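Local coordinates for protein CDP-glucose-4,6-dehydratase (Yersinia pseudotuberculosis, PDB 1RKX) that catalyses the dehydration of CDP-D-glucose to CDP-4-keto-6-deoxyglucose, using a bound NAD cofactor in a Rossmann-type fold of the short-chain dehydrogenase/reductase superfamily, at residues C[136-147]-C[300-309]. Residues are numbered along the deposited sequence; the frame is centred on the assembly and turned at random.
Sequences YDNKEWIWGYRE and AHYLKLDCSK
Tyr145 and Leu305 form a single backbone bridge: Tyr145 N donates to Lys304 O at 3.0 Å, and Asp306 N returns a bond to Tyr145 O at 2.9 Å. The Tyr145 ring, with CG beside its own backbone N (chi1 -67°), brings CE1 to within 3.3 Å of Leu303 CD2, while its OH accepts from Lys139 N of its own loop. Leu305 CD2 reaches Tyr136 CE1 at 3.5 Å, and Tyr145 CB lies over the centre of the Tyr136 ring. Gly144 runs so close to 304-306 that its CA meets Lys304 CG at 3.5 Å. Beyond CG the Lys304 chain is extended, passing CE beside Ile142 O and carrying NZ to a salt bridge with Asp266. His301, its CG between backbone N and carbonyl carbon (chi1 57°), donates from NE2 to Glu140 OE1 at 2.9 Å; the acceptor lies in the ring plane, but the ring meets the carboxylate from above, the planes 82° apart. A water accepts from Lys309 N and bridges to Glu147 OE1 and Asp306 O; Glu147 OE2 accepts from Asn261 N. Asp306 OD1 accepts Ser308 N, closing an Asx turn, and Ser308 OG on its syn lone pair. These bonds join the loop after strand 126-130 to the lead-in of helix 308-314, the Leu305 side chain about 9 Å from bound NAD. The His301 bond needs a proton on NE2 alone, but the carboxylate would probably favour double protonation.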
loop_
_atom_site.group_PDB
_atom_site.type_symbol
_atom_site.label_atom_id
_atom_site.label_comp_id
_atom_site.label_asym_id
_atom_site.label_seq_id
_atom_site.Cartn_x
_atom_site.Cartn_y
_atom_site.Cartn_z
ATOM N N TYR C 136 -11.292 -2.189 10.675
ATOM C CA TYR C 136 -10.012 -1.939 10.016
ATOM C C TYR C 136 -8.785 -2.301 10.827
ATOM O O TYR C 136 -8.728 -2.053 12.028
ATOM C CB TYR C 136 -9.874 -0.466 9.621
ATOM C CG TYR C 136 -10.871 0.016 8.597
ATOM C CD1 TYR C 136 -12.015 0.725 8.983
ATOM C CD2 TYR C 136 -10.663 -0.221 7.239
ATOM C CE1 TYR C 136 -12.923 1.187 8.035
ATOM C CE2 TYR C 136 -11.564 0.237 6.281
ATOM C CZ TYR C 136 -12.688 0.939 6.685
ATOM O OH TYR C 136 -13.581 1.402 5.750
ATOM N N ASP C 137 -7.799 -2.885 10.152
ATOM C CA ASP C 137 -6.541 -3.217 10.796
ATOM C C ASP C 137 -6.042 -1.852 11.269
ATOM O O ASP C 137 -5.920 -0.927 10.467
ATOM C CB ASP C 137 -5.583 -3.827 9.770
ATOM C CG ASP C 137 -4.195 -4.049 10.324
ATOM O OD1 ASP C 137 -4.074 -4.387 11.518
ATOM O OD2 ASP C 137 -3.220 -3.899 9.557
ATOM N N ASN C 138 -5.748 -1.724 12.557
ATOM C CA ASN C 138 -5.333 -0.441 13.098
ATOM C C ASN C 138 -3.885 -0.056 12.834
ATOM O O ASN C 138 -2.959 -0.673 13.363
ATOM C CB ASN C 138 -5.612 -0.393 14.602
ATOM C CG ASN C 138 -5.708 1.024 15.124
ATOM O OD1 ASN C 138 -4.789 1.823 14.952
ATOM N ND2 ASN C 138 -6.829 1.348 15.759
ATOM N N LYS C 139 -3.700 0.977 12.020
ATOM C CA LYS C 139 -2.368 1.460 11.682
ATOM C C LYS C 139 -1.876 2.494 12.694
ATOM O O LYS C 139 -0.756 2.990 12.587
ATOM C CB LYS C 139 -2.373 2.071 10.279
ATOM C CG LYS C 139 -2.740 1.090 9.172
ATOM C CD LYS C 139 -1.746 -0.056 9.113
ATOM C CE LYS C 139 -2.004 -0.967 7.930
ATOM N NZ LYS C 139 -1.038 -2.109 7.918
ATOM N N GLU C 140 -2.715 2.818 13.670
ATOM C CA GLU C 140 -2.357 3.786 14.702
ATOM C C GLU C 140 -1.820 5.095 14.125
ATOM O O GLU C 140 -0.760 5.574 14.530
ATOM C CB GLU C 140 -1.318 3.182 15.650
ATOM C CG GLU C 140 -1.857 2.099 16.578
ATOM C CD GLU C 140 -2.772 2.650 17.660
ATOM O OE1 GLU C 140 -3.866 3.153 17.329
ATOM O OE2 GLU C 140 -2.393 2.580 18.849
ATOM N N TRP C 141 -2.551 5.674 13.177
ATOM C CA TRP C 141 -2.131 6.928 12.572
ATOM C C TRP C 141 -3.243 7.972 12.603
ATOM O O TRP C 141 -4.377 7.686 12.995
ATOM C CB TRP C 141 -1.641 6.705 11.133
ATOM C CG TRP C 141 -2.633 6.051 10.220
ATOM C CD1 TRP C 141 -3.996 6.062 10.340
ATOM C CD2 TRP C 141 -2.345 5.363 8.995
ATOM N NE1 TRP C 141 -4.571 5.426 9.266
ATOM C CE2 TRP C 141 -3.581 4.988 8.425
ATOM C CE3 TRP C 141 -1.158 5.030 8.323
ATOM C CZ2 TRP C 141 -3.669 4.297 7.210
ATOM C CZ3 TRP C 141 -1.243 4.344 7.118
ATOM C CH2 TRP C 141 -2.493 3.986 6.571
ATOM N N ILE C 142 -2.912 9.178 12.164
ATOM C CA ILE C 142 -3.845 10.295 12.179
ATOM C C ILE C 142 -4.862 10.341 11.042
ATOM O O ILE C 142 -5.742 11.197 11.030
ATOM C CB ILE C 142 -3.064 11.627 12.168
ATOM C CG1 ILE C 142 -2.024 11.627 13.289
ATOM C CG2 ILE C 142 -4.011 12.792 12.356
ATOM C CD1 ILE C 142 -1.188 12.890 13.346
ATOM N N TRP C 143 -4.761 9.422 10.094
ATOM C CA TRP C 143 -5.662 9.441 8.951
ATOM C C TRP C 143 -6.920 8.578 9.022
ATOM O O TRP C 143 -6.921 7.505 9.618
ATOM C CB TRP C 143 -4.874 9.078 7.694
ATOM C CG TRP C 143 -3.779 10.062 7.386
ATOM C CD1 TRP C 143 -3.931 11.385 7.094
ATOM C CD2 TRP C 143 -2.374 9.797 7.321
ATOM N NE1 TRP C 143 -2.711 11.962 6.844
ATOM C CE2 TRP C 143 -1.735 11.011 6.977
ATOM C CE3 TRP C 143 -1.589 8.653 7.520
ATOM C CZ2 TRP C 143 -0.347 11.114 6.826
ATOM C CZ3 TRP C 143 -0.208 8.755 7.370
ATOM C CH2 TRP C 143 0.396 9.979 7.026
ATOM N N GLY C 144 -7.988 9.067 8.401
ATOM C CA GLY C 144 -9.235 8.326 8.371
ATOM C C GLY C 144 -9.097 7.181 7.388
ATOM O O GLY C 144 -8.525 7.347 6.307
ATOM N N TYR C 145 -9.621 6.017 7.750
ATOM C CA TYR C 145 -9.526 4.848 6.891
ATOM C C TYR C 145 -10.408 4.896 5.659
ATOM O O TYR C 145 -11.525 5.404 5.692
ATOM C CB TYR C 145 -9.830 3.580 7.691
ATOM C CG TYR C 145 -8.767 3.301 8.722
ATOM C CD1 TYR C 145 -8.822 3.881 9.987
ATOM C CD2 TYR C 145 -7.653 2.530 8.396
ATOM C CE1 TYR C 145 -7.779 3.704 10.905
ATOM C CE2 TYR C 145 -6.613 2.347 9.296
ATOM C CZ TYR C 145 -6.678 2.937 10.546
ATOM O OH TYR C 145 -5.627 2.762 11.414
ATOM N N ARG C 146 -9.883 4.356 4.568
ATOM C CA ARG C 146 -10.601 4.317 3.305
ATOM C C ARG C 146 -11.138 2.891 3.159
ATOM O O ARG C 146 -10.550 1.952 3.689
ATOM C CB ARG C 146 -9.637 4.742 2.185
ATOM C CG ARG C 146 -8.920 6.054 2.588
ATOM C CD ARG C 146 -8.149 6.810 1.500
ATOM N NE ARG C 146 -6.919 6.159 1.086
ATOM C CZ ARG C 146 -5.800 6.792 0.731
ATOM N NH1 ARG C 146 -5.718 8.117 0.742
ATOM N NH2 ARG C 146 -4.756 6.082 0.335
ATOM N N GLU C 147 -12.261 2.731 2.468
ATOM C CA GLU C 147 -12.881 1.414 2.336
ATOM C C GLU C 147 -12.048 0.293 1.732
ATOM O O GLU C 147 -12.334 -0.882 1.969
ATOM C CB GLU C 147 -14.211 1.527 1.573
ATOM C CG GLU C 147 -15.313 2.228 2.355
ATOM C CD GLU C 147 -15.349 3.729 2.126
ATOM O OE1 GLU C 147 -14.373 4.284 1.572
ATOM O OE2 GLU C 147 -16.358 4.352 2.510
ATOM N N ALA C 300 -2.029 10.436 20.795
ATOM C CA ALA C 300 -1.520 11.152 19.631
ATOM C C ALA C 300 -2.532 11.137 18.489
ATOM O O ALA C 300 -2.541 12.026 17.634
ATOM C CB ALA C 300 -0.205 10.530 19.169
ATOM N N HIS C 301 -3.391 10.126 18.482
ATOM C CA HIS C 301 -4.388 10.000 17.427
ATOM C C HIS C 301 -5.609 9.222 17.891
ATOM O O HIS C 301 -5.594 8.572 18.936
ATOM C CB HIS C 301 -3.778 9.273 16.233
ATOM C CG HIS C 301 -3.226 7.927 16.583
ATOM N ND1 HIS C 301 -1.989 7.760 17.167
ATOM C CD2 HIS C 301 -3.772 6.691 16.501
ATOM C CE1 HIS C 301 -1.798 6.480 17.431
ATOM N NE2 HIS C 301 -2.866 5.810 17.038
ATOM N N TYR C 302 -6.665 9.293 17.090
ATOM C CA TYR C 302 -7.905 8.584 17.370
ATOM C C TYR C 302 -8.428 8.006 16.057
ATOM O O TYR C 302 -8.226 8.582 14.989
ATOM C CB TYR C 302 -8.936 9.533 17.990
ATOM C CG TYR C 302 -9.169 10.800 17.201
ATOM C CD1 TYR C 302 -10.128 10.852 16.190
ATOM C CD2 TYR C 302 -8.420 11.950 17.461
ATOM C CE1 TYR C 302 -10.339 12.023 15.459
ATOM C CE2 TYR C 302 -8.620 13.122 16.734
ATOM C CZ TYR C 302 -9.583 13.151 15.737
ATOM O OH TYR C 302 -9.789 14.308 15.025
ATOM N N LEU C 303 -9.081 6.857 16.154
ATOM C CA LEU C 303 -9.644 6.150 15.004
ATOM C C LEU C 303 -10.745 6.960 14.330
ATOM O O LEU C 303 -11.691 7.391 14.984
ATOM C CB LEU C 303 -10.211 4.802 15.473
ATOM C CG LEU C 303 -10.650 3.714 14.484
ATOM C CD1 LEU C 303 -11.719 4.240 13.536
ATOM C CD2 LEU C 303 -9.445 3.220 13.713
ATOM N N LYS C 304 -10.616 7.169 13.024
ATOM C CA LYS C 304 -11.630 7.900 12.271
ATOM C C LYS C 304 -11.741 7.324 10.866
ATOM O O LYS C 304 -10.873 6.571 10.422
ATOM C CB LYS C 304 -11.313 9.400 12.213
ATOM C CG LYS C 304 -10.100 9.769 11.404
ATOM C CD LYS C 304 -9.914 11.281 11.385
ATOM C CE LYS C 304 -8.711 11.669 10.545
ATOM N NZ LYS C 304 -8.542 13.138 10.463
ATOM N N LEU C 305 -12.810 7.685 10.168
ATOM C CA LEU C 305 -13.054 7.166 8.833
ATOM C C LEU C 305 -13.128 8.252 7.773
ATOM O O LEU C 305 -13.547 9.375 8.043
ATOM C CB LEU C 305 -14.374 6.386 8.820
ATOM C CG LEU C 305 -14.583 5.271 9.849
ATOM C CD1 LEU C 305 -15.961 4.637 9.640
ATOM C CD2 LEU C 305 -13.492 4.230 9.706
ATOM N N ASP C 306 -12.706 7.910 6.565
ATOM C CA ASP C 306 -12.786 8.841 5.448
ATOM C C ASP C 306 -14.107 8.457 4.786
ATOM O O ASP C 306 -14.261 7.323 4.330
ATOM C CB ASP C 306 -11.638 8.619 4.471
ATOM C CG ASP C 306 -11.678 9.583 3.303
ATOM O OD1 ASP C 306 -12.750 9.726 2.681
ATOM O OD2 ASP C 306 -10.634 10.195 3.006
ATOM N N CYS C 307 -15.056 9.389 4.745
ATOM C CA CYS C 307 -16.367 9.105 4.166
ATOM C C CYS C 307 -16.600 9.764 2.812
ATOM O O CYS C 307 -17.726 10.147 2.489
ATOM C CB CYS C 307 -17.466 9.533 5.147
ATOM S SG CYS C 307 -17.351 8.701 6.744
ATOM N N SER C 308 -15.535 9.885 2.029
ATOM C CA SER C 308 -15.620 10.489 0.700
ATOM C C SER C 308 -16.485 9.642 -0.237
ATOM O O SER C 308 -17.194 10.173 -1.088
ATOM C CB SER C 308 -14.221 10.650 0.093
ATOM O OG SER C 308 -13.408 11.518 0.874
ATOM N N LYS C 309 -16.422 8.325 -0.074
ATOM C CA LYS C 309 -17.188 7.410 -0.917
ATOM C C LYS C 309 -18.701 7.594 -0.753
ATOM O O LYS C 309 -19.424 7.731 -1.738
ATOM C CB LYS C 309 -16.797 5.971 -0.593
ATOM C CG LYS C 309 -17.351 4.928 -1.541
ATOM C CD LYS C 309 -16.914 3.547 -1.067
ATOM C CE LYS C 309 -17.434 2.445 -1.940
ATOM N NZ LYS C 309 -16.838 1.141 -1.513
HETATM O O HOH W 1 -6.852 11.241 14.149
HETATM O O HOH W 2 -7.635 6.809 12.137
HETATM O O HOH W 3 -14.663 6.884 1.582
#